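Local coordinates for leucyl-trna synthetase (PDB 5FOF), which is the cytosolic leucyl-tRNA ligase of Plasmodium knowlesi, here its editing domain, which in this family probably removes wrongly attached amino acids from tRNA(Leu) by hydrolysing the ester, at residues E295-V300 / G305-N310. Residues are numbered along the deposited sequence; the frame is centred on the assembly and turned at random.
Sequences EGTMTV and GMKIYN
Met298 and Gly305 meet backbone to backbone where the chain, having left helix 281-295 and run through the short strand 297-298, turns back into helix 308-321: a strand-loop-helix connection in the editing domain. Two hydrogen bonds join the returning loop to the strand. Gly305 N reaches Met298 O at 2.7 Å with 161° at the hydrogen, although the donor is tilted from the carbonyl plane. Met298 N in turn gives to Met306 O at 2.9 Å, in the carbonyl plane but more bent at 142°. That same Met306 oxygen also takes a CA-H...O contact from Thr297 CA at 3.2 Å, so two consecutive strand residues converge on one acceptor.

The tightly packed part lies on the inner side. Met298 CG stands anti to its carbonyl carbon (chi1 -64°), and further bends at chi2 and chi3 carry SD to Ile308 CD1 at 3.6 Å, the two side chains crossing at about a right angle. Ile308 also rests on Ile254 of strand 254-255, the antiparallel partner of 297-298, which ties the helix start to this two-stranded sheet. Between these two buried residues, a water donates to Gly296 O (2.6 Å) and accepts from Ile308 N (3.2 Å), linking the end of helix 281-295 to the start of helix 308-321.

Toward solvent the fit is looser. Lys307, at the N-cap position, touches Gly296 O only through CD. Thr297 OG1 turns to Gln255 OE1 for its hydrogen bond, leaving the methyl to face the loop: Thr297 CG2 lies 3.5 Å from Gly305 O.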
loop_
_atom_site.group_PDB
_atom_site.type_symbol
_atom_site.label_atom_id
_atom_site.label_comp_id
_atom_site.label_asym_id
_atom_site.label_seq_id
_atom_site.Cartn_x
_atom_site.Cartn_y
_atom_site.Cartn_z
ATOM N N GLU A 295 -13.010 18.932 -10.013
ATOM C CA GLU A 295 -13.532 20.077 -9.261
ATOM C C GLU A 295 -12.803 20.308 -7.927
ATOM O O GLU A 295 -12.929 21.380 -7.324
ATOM C CB GLU A 295 -15.045 19.886 -9.020
ATOM C CG GLU A 295 -15.896 19.799 -10.297
ATOM C CD GLU A 295 -17.224 19.052 -10.116
ATOM O OE1 GLU A 295 -17.834 19.128 -9.025
ATOM O OE2 GLU A 295 -17.666 18.371 -11.072
ATOM N N GLY A 296 -12.041 19.316 -7.461
ATOM C CA GLY A 296 -11.347 19.422 -6.176
ATOM C C GLY A 296 -10.139 20.346 -6.200
ATOM O O GLY A 296 -9.566 20.608 -7.267
ATOM N N THR A 297 -9.777 20.864 -5.022
ATOM C CA THR A 297 -8.523 21.628 -4.843
ATOM C C THR A 297 -7.760 21.119 -3.632
ATOM O O THR A 297 -8.350 20.547 -2.716
ATOM C CB THR A 297 -8.748 23.150 -4.683
ATOM O OG1 THR A 297 -9.811 23.382 -3.748
ATOM C CG2 THR A 297 -9.076 23.799 -6.035
ATOM N N MET A 298 -6.447 21.334 -3.651
ATOM C CA MET A 298 -5.546 20.807 -2.629
ATOM C C MET A 298 -5.454 21.754 -1.435
ATOM O O MET A 298 -5.506 22.974 -1.601
ATOM C CB MET A 298 -4.150 20.610 -3.217
ATOM C CG MET A 298 -4.048 19.570 -4.322
ATOM S SD MET A 298 -4.518 17.899 -3.846
ATOM C CE MET A 298 -3.447 17.596 -2.445
ATOM N N THR A 299 -5.288 21.182 -0.244
ATOM C CA THR A 299 -5.295 21.925 1.016
ATOM C C THR A 299 -3.926 22.023 1.721
ATOM O O THR A 299 -3.811 22.739 2.714
ATOM C CB THR A 299 -6.286 21.276 1.992
ATOM O OG1 THR A 299 -5.848 19.955 2.303
ATOM C CG2 THR A 299 -7.661 21.187 1.374
ATOM N N VAL A 300 -2.905 21.346 1.199
ATOM C CA VAL A 300 -1.594 21.239 1.847
ATOM C C VAL A 300 -0.513 21.962 1.055
ATOM O O VAL A 300 -0.576 22.016 -0.181
ATOM C CB VAL A 300 -1.141 19.759 2.024
ATOM C CG1 VAL A 300 -1.960 19.078 3.097
ATOM C CG2 VAL A 300 -1.240 18.953 0.735
ATOM N N GLY A 305 -4.462 25.059 -2.894
ATOM C CA GLY A 305 -5.337 25.580 -3.938
ATOM C C GLY A 305 -5.192 24.976 -5.324
ATOM O O GLY A 305 -5.976 25.329 -6.204
ATOM N N MET A 306 -4.227 24.064 -5.527
ATOM C CA MET A 306 -3.993 23.444 -6.855
ATOM C C MET A 306 -5.052 22.430 -7.228
ATOM O O MET A 306 -5.701 21.831 -6.370
ATOM C CB MET A 306 -2.664 22.704 -6.934
ATOM C CG MET A 306 -1.450 23.576 -7.054
ATOM S SD MET A 306 0.005 22.531 -7.178
ATOM C CE MET A 306 0.091 22.249 -8.942
ATOM N N LYS A 307 -5.175 22.228 -8.534
ATOM C CA LYS A 307 -6.010 21.172 -9.082
ATOM C C LYS A 307 -5.307 19.828 -8.886
ATOM O O LYS A 307 -4.066 19.756 -8.928
ATOM C CB LYS A 307 -6.284 21.435 -10.561
ATOM C CG LYS A 307 -7.035 22.734 -10.819
ATOM C CD LYS A 307 -8.453 22.674 -10.259
ATOM C CE LYS A 307 -9.309 23.843 -10.728
ATOM N NZ LYS A 307 -10.747 23.604 -10.419
ATOM N N ILE A 308 -6.115 18.783 -8.681
ATOM C CA ILE A 308 -5.635 17.438 -8.357
ATOM C C ILE A 308 -4.680 16.941 -9.425
ATOM O O ILE A 308 -3.590 16.477 -9.117
ATOM C CB ILE A 308 -6.778 16.401 -8.253
ATOM C CG1 ILE A 308 -7.876 16.846 -7.269
ATOM C CG2 ILE A 308 -6.225 15.016 -7.890
ATOM C CD1 ILE A 308 -7.421 17.465 -5.972
ATOM N N TYR A 309 -5.101 17.050 -10.676
ATOM C CA TYR A 309 -4.286 16.600 -11.824
ATOM C C TYR A 309 -2.911 17.235 -11.924
ATOM O O TYR A 309 -1.964 16.588 -12.402
ATOM C CB TYR A 309 -5.022 16.777 -13.162
ATOM C CG TYR A 309 -5.798 18.072 -13.341
ATOM C CD1 TYR A 309 -5.198 19.209 -13.892
ATOM C CD2 TYR A 309 -7.150 18.140 -13.006
ATOM C CE1 TYR A 309 -5.921 20.380 -14.076
ATOM C CE2 TYR A 309 -7.883 19.299 -13.193
ATOM C CZ TYR A 309 -7.272 20.418 -13.728
ATOM O OH TYR A 309 -8.021 21.571 -13.903
ATOM N N ASN A 310 -2.801 18.492 -11.503
ATOM C CA ASN A 310 -1.501 19.160 -11.486
ATOM C C ASN A 310 -0.668 18.712 -10.273
ATOM O O ASN A 310 0.516 18.460 -10.398
ATOM C CB ASN A 310 -1.664 20.688 -11.515
ATOM C CG ASN A 310 -2.291 21.202 -12.821
ATOM O OD1 ASN A 310 -2.184 20.575 -13.876
ATOM N ND2 ASN A 310 -2.931 22.371 -12.748
HETATM O O HOH W 1 -9.168 19.323 -9.454
#